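Local coordinates for protein adenylate kinase (Desulfovibrio gigas, PDB 2XB4) that probably catalyses the reversible transfer of the terminal phosphate of ATP to AMP, yielding two ADP, and carries a bound zinc ion, at residues K94-L99 / A188-N193; L114-A119 / I176-V181; T71-G76 / Q100-K105. All blocks are in the same frame, centred on the assembly; numbering follows the deposited sequence.

Contact 1: residues K94-L99 / A188-N193; sequences KLFEAL and AYYYKN
Phe96 meets two neighbouring tyrosines, Tyr190 and Tyr191, which reach out side by side from helix 184-192. Tyr190 crosses Phe96 at about a right angle. Its hydroxyl does most of the touching: Tyr190 OH lies 3.6 Å from Phe96 CD2 and equally near Phe96 CB, approaching the phenylalanine ring obliquely. In return Phe96 CB sits at the edge of the tyrosine ring, near its plane, 4.1 Å from Tyr190 CE2. The CB of Phe96 points at the tyrosines, while its ring leads away from them and packs on Met194. The axes of the two short helical segments come within 12.0 Å, with 46° between their directions, and the long tyrosine side chains span that separation. They belong to the α/β core of the adenylate kinase fold, where Tyr191 also rests on Leu4 and Phe6 of strand 2-6 in the parallel sheet. Tyr191 has CG anti to its carbonyl carbon (chi1 -67°), whereas Tyr190 has CG anti to the backbone N (chi1 163°). These different turns bring the successive rings together, with Tyr190 CD2 3.9 Å above the centre of the Tyr191 ring. Tyr191 ends on helix 89-101, its OH 3.8 Å from Leu95 CD2 and 3.9 Å from the backbone Phe96 N; the leucine lies across the tyrosine at about a right angle, and the hydroxyl makes a weak hydrogen bond to Ala92 O. Phe96 CB also packs on Tyr191 CE1 at 4.2 Å. The buried Leu95 also touches Pro86, predicted to bind AMP.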
# COMPACT_ATOMS: atom_id res chain seq x y z
N LYS A 94 30.11 -25.87 1.03
CA LYS A 94 29.78 -26.69 -0.22
C LYS A 94 30.06 -25.86 -1.46
O LYS A 94 30.60 -26.39 -2.49
CB LYS A 94 28.33 -27.21 -0.20
CG LYS A 94 28.24 -28.30 0.88
CD LYS A 94 26.73 -28.73 1.08
CE LYS A 94 26.69 -30.18 1.63
NZ LYS A 94 25.39 -30.30 2.31
N LEU A 95 29.73 -24.56 -1.38
CA LEU A 95 30.00 -23.67 -2.53
C LEU A 95 31.52 -23.54 -2.80
O LEU A 95 31.98 -23.64 -3.93
CB LEU A 95 29.40 -22.27 -2.32
CG LEU A 95 29.70 -21.15 -3.38
CD1 LEU A 95 28.95 -21.53 -4.70
CD2 LEU A 95 29.12 -19.81 -2.93
N PHE A 96 32.29 -23.28 -1.74
CA PHE A 96 33.73 -23.21 -1.92
C PHE A 96 34.31 -24.52 -2.57
O PHE A 96 35.11 -24.45 -3.52
CB PHE A 96 34.39 -22.95 -0.58
CG PHE A 96 35.88 -22.86 -0.71
CD1 PHE A 96 36.46 -21.82 -1.45
CD2 PHE A 96 36.69 -23.86 -0.17
CE1 PHE A 96 37.90 -21.79 -1.61
CE2 PHE A 96 38.12 -23.80 -0.33
CZ PHE A 96 38.67 -22.73 -1.04
N GLU A 97 33.88 -25.70 -2.11
CA GLU A 97 34.42 -26.96 -2.66
C GLU A 97 33.98 -27.14 -4.12
O GLU A 97 34.77 -27.59 -4.96
CB GLU A 97 33.91 -28.12 -1.81
CG GLU A 97 34.52 -28.04 -0.41
CD GLU A 97 33.84 -28.92 0.66
OE1 GLU A 97 32.75 -29.52 0.42
OE2 GLU A 97 34.40 -28.96 1.78
N ALA A 98 32.76 -26.68 -4.42
CA ALA A 98 32.24 -26.80 -5.81
C ALA A 98 32.99 -25.85 -6.77
O ALA A 98 33.26 -26.19 -7.96
CB ALA A 98 30.70 -26.54 -5.84
N LEU A 99 33.28 -24.63 -6.31
CA LEU A 99 34.07 -23.70 -7.09
C LEU A 99 35.52 -24.23 -7.32
O LEU A 99 36.04 -24.18 -8.42
CB LEU A 99 34.14 -22.35 -6.35
CG LEU A 99 32.86 -21.45 -6.31
CD1 LEU A 99 33.19 -20.35 -5.34
CD2 LEU A 99 32.49 -20.86 -7.73
N ALA A 188 30.15 -15.44 5.86
CA ALA A 188 31.09 -14.36 5.45
C ALA A 188 32.46 -14.54 6.14
O ALA A 188 33.51 -14.46 5.49
CB ALA A 188 30.51 -12.98 5.84
N TYR A 189 32.45 -14.83 7.45
CA TYR A 189 33.68 -15.03 8.20
C TYR A 189 34.48 -16.29 7.80
O TYR A 189 35.68 -16.31 7.93
CB TYR A 189 33.45 -15.04 9.74
CG TYR A 189 32.79 -13.81 10.30
CD1 TYR A 189 32.79 -12.58 9.59
CD2 TYR A 189 32.22 -13.84 11.59
CE1 TYR A 189 32.14 -11.44 10.14
CE2 TYR A 189 31.64 -12.71 12.16
CZ TYR A 189 31.60 -11.53 11.47
OH TYR A 189 30.94 -10.43 12.05
N TYR A 190 33.80 -17.33 7.36
CA TYR A 190 34.44 -18.49 6.80
C TYR A 190 35.29 -18.05 5.59
O TYR A 190 36.47 -18.49 5.45
CB TYR A 190 33.37 -19.50 6.45
CG TYR A 190 33.80 -20.57 5.52
CD1 TYR A 190 34.56 -21.69 5.98
CD2 TYR A 190 33.39 -20.55 4.18
CE1 TYR A 190 34.90 -22.69 5.10
CE2 TYR A 190 33.79 -21.62 3.27
CZ TYR A 190 34.51 -22.63 3.76
OH TYR A 190 34.89 -23.67 2.96
N TYR A 191 34.77 -17.14 4.78
CA TYR A 191 35.58 -16.63 3.65
C TYR A 191 36.70 -15.70 4.17
O TYR A 191 37.83 -15.85 3.73
CB TYR A 191 34.77 -15.96 2.53
CG TYR A 191 33.89 -17.01 1.82
CD1 TYR A 191 34.43 -17.87 0.86
CD2 TYR A 191 32.51 -17.10 2.07
CE1 TYR A 191 33.64 -18.91 0.27
CE2 TYR A 191 31.73 -18.07 1.47
CZ TYR A 191 32.30 -18.99 0.64
OH TYR A 191 31.48 -19.87 0.04
N LYS A 192 36.39 -14.74 5.04
CA LYS A 192 37.40 -13.88 5.60
C LYS A 192 38.64 -14.67 6.07
O LYS A 192 39.80 -14.27 5.86
CB LYS A 192 36.84 -13.06 6.75
CG LYS A 192 37.68 -11.92 7.29
CD LYS A 192 36.89 -11.14 8.46
CE LYS A 192 37.95 -10.23 9.10
NZ LYS A 192 37.47 -9.19 10.09
N ASN A 193 38.34 -15.72 6.82
CA ASN A 193 39.37 -16.52 7.48
C ASN A 193 40.25 -17.34 6.55
O ASN A 193 41.25 -17.84 7.01
CB ASN A 193 38.74 -17.35 8.60
CG ASN A 193 38.38 -16.46 9.81
OD1 ASN A 193 39.05 -15.46 10.04
ND2 ASN A 193 37.34 -16.79 10.53

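Contact 2: residues L114-A119 / I176-V181; sequences LPREVA and IYYNTV
Tyr178 sets its ring against the first turn of helix 116-124, with Arg116 CB over one face, 3.5 Å from the ring centroid and 10° off the normal, a CH-pi contact. At the far end of the ring, Tyr178 OH donates a 2.8 Å hydrogen bond to Leu114 O. The donor stands 43° out of the carbonyl plane, so the hydroxyl approaches from above it. Ala119 CB, 3.6 Å from Tyr178 OH, packs against the same hydroxyl. The opposite face of the ring is covered by Tyr177 CD2, 3.7 Å above the plane, and His174 adds an edge-to-face ring contact. Arg116 is held in place from beyond the pair: with CG anti to the backbone N (chi1 167°) and the chain extended, its guanidinium reaches a salt bridge with Asp175 and a hydrogen bond with Asn171. Pro115 occupies the N-cap position, and both Tyr177 and Tyr178 touch Pro8, part of the tartrate pocket. The contact thus joins the helix entering the LID to the end of the helix returning from it, an arrangement that fits the base of the mobile LID in adenylate kinases.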
# COMPACT_ATOMS: atom_id res chain seq x y z
N LEU A 114 27.15 -3.31 9.41
CA LEU A 114 26.24 -2.36 10.04
C LEU A 114 25.73 -3.04 11.34
O LEU A 114 25.39 -4.22 11.28
CB LEU A 114 25.07 -2.13 9.02
CG LEU A 114 24.19 -0.91 9.08
CD1 LEU A 114 25.14 0.22 8.66
CD2 LEU A 114 23.14 -0.99 8.10
N PRO A 115 25.67 -2.33 12.49
CA PRO A 115 25.00 -3.01 13.58
C PRO A 115 23.53 -3.32 13.29
O PRO A 115 22.84 -2.55 12.61
CB PRO A 115 25.15 -2.04 14.79
CG PRO A 115 26.21 -1.03 14.39
CD PRO A 115 26.22 -1.01 12.88
N ARG A 116 23.10 -4.49 13.74
CA ARG A 116 21.72 -4.92 13.51
C ARG A 116 20.70 -3.84 13.93
O ARG A 116 19.78 -3.61 13.17
CB ARG A 116 21.43 -6.24 14.19
CG ARG A 116 19.97 -6.61 14.28
CD ARG A 116 19.78 -7.91 15.11
NE ARG A 116 18.36 -8.27 14.98
CZ ARG A 116 17.94 -9.51 15.10
NH1 ARG A 116 18.83 -10.47 15.38
NH2 ARG A 116 16.64 -9.78 14.99
N GLU A 117 20.85 -3.14 15.06
CA GLU A 117 19.81 -2.13 15.51
C GLU A 117 19.77 -0.97 14.45
O GLU A 117 18.70 -0.40 14.14
CB GLU A 117 20.04 -1.52 16.96
CG GLU A 117 19.78 -2.59 18.06
CD GLU A 117 19.50 -2.04 19.55
OE1 GLU A 117 20.48 -1.81 20.34
OE2 GLU A 117 18.29 -1.89 19.93
N VAL A 118 20.93 -0.64 13.93
CA VAL A 118 21.08 0.40 12.89
C VAL A 118 20.38 -0.03 11.58
O VAL A 118 19.58 0.72 11.02
CB VAL A 118 22.50 0.84 12.66
CG1 VAL A 118 22.56 1.83 11.47
CG2 VAL A 118 23.11 1.51 13.98
N ALA A 119 20.68 -1.25 11.13
CA ALA A 119 20.03 -1.84 9.95
C ALA A 119 18.47 -1.80 10.10
O ALA A 119 17.75 -1.40 9.17
CB ALA A 119 20.59 -3.25 9.75
N ILE A 176 18.73 -14.61 10.83
CA ILE A 176 19.55 -15.47 10.04
C ILE A 176 20.84 -14.72 9.68
O ILE A 176 21.93 -15.28 9.79
CB ILE A 176 18.83 -15.89 8.74
CG1 ILE A 176 17.63 -16.81 9.12
CG2 ILE A 176 19.81 -16.62 7.75
CD1 ILE A 176 16.49 -16.77 7.94
N TYR A 177 20.72 -13.46 9.24
CA TYR A 177 21.93 -12.74 8.74
C TYR A 177 22.97 -12.65 9.90
O TYR A 177 24.18 -13.00 9.75
CB TYR A 177 21.61 -11.33 8.23
CG TYR A 177 22.90 -10.73 7.63
CD1 TYR A 177 23.31 -11.09 6.33
CD2 TYR A 177 23.79 -9.97 8.43
CE1 TYR A 177 24.52 -10.66 5.81
CE2 TYR A 177 25.02 -9.51 7.93
CZ TYR A 177 25.37 -9.86 6.60
OH TYR A 177 26.57 -9.43 6.07
N TYR A 178 22.48 -12.29 11.10
CA TYR A 178 23.46 -11.96 12.15
C TYR A 178 23.89 -13.14 13.02
O TYR A 178 24.66 -12.98 13.97
CB TYR A 178 22.91 -10.84 13.04
CG TYR A 178 22.98 -9.47 12.35
CD1 TYR A 178 24.12 -8.63 12.51
CD2 TYR A 178 21.91 -9.00 11.58
CE1 TYR A 178 24.21 -7.36 11.86
CE2 TYR A 178 21.92 -7.72 10.95
CZ TYR A 178 23.09 -6.90 11.07
OH TYR A 178 23.14 -5.63 10.54
N ASN A 179 23.44 -14.33 12.64
CA ASN A 179 23.75 -15.60 13.35
C ASN A 179 25.24 -15.91 13.06
O ASN A 179 25.64 -16.29 11.91
CB ASN A 179 22.73 -16.66 12.85
CG ASN A 179 23.08 -18.06 13.24
OD1 ASN A 179 24.04 -18.33 13.96
ND2 ASN A 179 22.32 -19.02 12.65
N THR A 180 26.08 -15.73 14.08
CA THR A 180 27.53 -15.95 13.88
C THR A 180 27.87 -17.41 14.24
O THR A 180 29.04 -17.77 14.20
CB THR A 180 28.42 -15.01 14.79
OG1 THR A 180 28.15 -15.30 16.20
CG2 THR A 180 28.22 -13.51 14.53
N VAL A 181 26.89 -18.25 14.60
CA VAL A 181 27.19 -19.69 14.84
C VAL A 181 27.25 -20.30 13.42
O VAL A 181 28.22 -20.92 13.06
CB VAL A 181 26.16 -20.39 15.73
CG1 VAL A 181 26.52 -21.96 15.95
CG2 VAL A 181 26.07 -19.66 17.10

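Contact 3: residues T71-G76 / Q100-K105; sequences TLESKG and QEKGMK
Met104 is extended through its first two torsions, with CG anti to the backbone N (chi1 -155°), and bends only at the thioether (chi3 -70°), which sets the terminal methyl against Glu73 of helix 61-75. There Met104 CE comes within 3.6 Å of Glu73 CG, the two side chains crossing at about a right angle. The sulfur meets the preceding residue: Met104 SD lies 4.0 Å from Leu72 CB and 4.1 Å from Leu72 CD1. The methionine therefore covers the buried leucine with its sulfur and the aliphatic part of the glutamate with its methyl.

Beyond that methyl, Glu73 continues extended and offers its carboxylate to Lys102, whose own chain is bent at its second torsion (chi2 -62°). The charges meet loosely. Glu73 OE2 and Lys102 NZ form a long salt bridge at 4.0 Å, and a water links the other carboxylate oxygen to the same ammonium. It donates to Glu73 OE1 at 2.6 Å and accepts weakly from Lys102 NZ at 3.3 Å. Each carboxylate oxygen thus faces the lysine by a different route, one direct and one through water, at the exposed margin of the contact.

Further in, Trp80 of strand 80-83 and Leu99 of helix 89-101 both touch Leu72 and Met104, extending the apolar patch toward the sheet. The chain reaches this position through a Schellman motif: Gly103, with positive phi, is the first residue to leave helical geometry; its N bonds Gln100 O at 3.1 Å, and Met104 N probably bonds Leu99 O at 3.0 Å. This turn sends Met104 back toward helix 61-75, so the contact packs the turn after the helix of a beta-alpha-beta crossover (strand 80-83, helix 89-101, strand 108-113) against the C-terminal end of helix 61-75.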
# COMPACT_ATOMS: atom_id res chain seq x y z
N THR A 71 24.89 -21.64 -13.43
CA THR A 71 24.60 -20.22 -13.76
C THR A 71 25.86 -19.38 -13.85
O THR A 71 26.03 -18.56 -14.76
CB THR A 71 23.58 -19.64 -12.69
OG1 THR A 71 22.37 -20.41 -12.88
CG2 THR A 71 23.21 -18.15 -13.00
N LEU A 72 26.77 -19.59 -12.91
CA LEU A 72 28.07 -18.88 -12.93
C LEU A 72 28.87 -19.17 -14.20
O LEU A 72 29.49 -18.26 -14.77
CB LEU A 72 28.86 -19.25 -11.69
CG LEU A 72 28.33 -18.80 -10.34
CD1 LEU A 72 29.29 -19.38 -9.22
CD2 LEU A 72 28.10 -17.23 -10.19
N GLU A 73 28.83 -20.43 -14.65
CA GLU A 73 29.50 -20.86 -15.90
C GLU A 73 28.88 -20.27 -17.14
O GLU A 73 29.58 -19.98 -18.12
CB GLU A 73 29.44 -22.36 -16.06
CG GLU A 73 30.43 -23.04 -15.20
CD GLU A 73 30.37 -24.56 -15.32
OE1 GLU A 73 29.25 -25.13 -15.56
OE2 GLU A 73 31.46 -25.17 -15.18
N SER A 74 27.58 -20.14 -17.10
CA SER A 74 26.76 -19.75 -18.24
C SER A 74 26.65 -18.19 -18.35
O SER A 74 26.97 -17.62 -19.39
CB SER A 74 25.40 -20.42 -18.02
OG SER A 74 24.40 -19.78 -18.77
N LYS A 75 26.18 -17.53 -17.30
CA LYS A 75 25.97 -16.06 -17.30
C LYS A 75 27.23 -15.31 -16.85
O LYS A 75 27.41 -14.14 -17.17
CB LYS A 75 24.79 -15.65 -16.41
CG LYS A 75 23.42 -16.16 -16.80
CD LYS A 75 22.96 -15.60 -18.15
CE LYS A 75 21.61 -16.21 -18.62
NZ LYS A 75 21.37 -17.60 -18.05
N GLY A 76 28.10 -15.98 -16.10
CA GLY A 76 29.25 -15.29 -15.49
C GLY A 76 30.59 -15.54 -16.13
O GLY A 76 31.64 -15.28 -15.49
N GLN A 100 36.15 -24.78 -6.29
CA GLN A 100 37.48 -25.39 -6.48
C GLN A 100 37.45 -26.55 -7.51
O GLN A 100 38.35 -26.66 -8.36
CB GLN A 100 37.98 -25.92 -5.16
CG GLN A 100 38.38 -24.86 -4.15
CD GLN A 100 39.67 -25.27 -3.47
OE1 GLN A 100 39.68 -26.24 -2.71
NE2 GLN A 100 40.78 -24.55 -3.76
N GLU A 101 36.43 -27.40 -7.43
CA GLU A 101 36.33 -28.57 -8.35
C GLU A 101 36.21 -28.07 -9.82
O GLU A 101 36.58 -28.77 -10.74
CB GLU A 101 35.13 -29.54 -7.96
N LYS A 102 35.70 -26.87 -10.03
CA LYS A 102 35.53 -26.36 -11.42
C LYS A 102 36.60 -25.34 -11.77
O LYS A 102 36.53 -24.70 -12.86
CB LYS A 102 34.16 -25.66 -11.57
CG LYS A 102 32.99 -26.54 -11.45
CD LYS A 102 32.89 -27.63 -12.46
CE LYS A 102 31.42 -28.10 -12.45
NZ LYS A 102 31.22 -28.87 -13.73
N GLY A 103 37.54 -25.11 -10.86
CA GLY A 103 38.67 -24.21 -11.13
C GLY A 103 38.24 -22.77 -11.23
O GLY A 103 38.87 -21.99 -11.90
N MET A 104 37.17 -22.42 -10.56
CA MET A 104 36.66 -21.06 -10.63
C MET A 104 37.14 -20.30 -9.38
O MET A 104 36.86 -20.69 -8.24
CB MET A 104 35.12 -21.20 -10.68
CG MET A 104 34.37 -20.06 -11.32
SD MET A 104 32.61 -20.55 -11.34
CE MET A 104 32.57 -21.87 -12.57
N LYS A 105 37.88 -19.22 -9.58
CA LYS A 105 38.56 -18.51 -8.49
C LYS A 105 37.78 -17.34 -7.98
O LYS A 105 37.22 -16.55 -8.76
CB LYS A 105 39.97 -18.02 -8.91
CG LYS A 105 41.02 -19.14 -8.99
CD LYS A 105 41.20 -19.89 -7.61
CE LYS A 105 42.63 -20.20 -7.21
NZ LYS A 105 43.07 -21.48 -7.88
O HOH W 1 28.65 -26.87 -13.75

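In the fold
From the N terminus, contact 3 comes first: 71-76 meets 100-105, closing a short loop that holds strand 80-83 and most of helix 89-101, and tying helix 61-75 to the turn after helix 89-101. Contact 1 opens within that loop, at 94-99, and closes only at 188-193, so the two cross along the chain; it ties helix 89-101 to helix 184-192. Contact 2, 114-119 with 176-181, lies wholly within the span of contact 1 and ties the start of helix 116-124 to the end of helix 167-177; its loop contains the zinc-binding residues Cys129, His135, Cys151 and Cys154. Helix 184-192 follows helix 167-177, connecting contact 2 to contact 1.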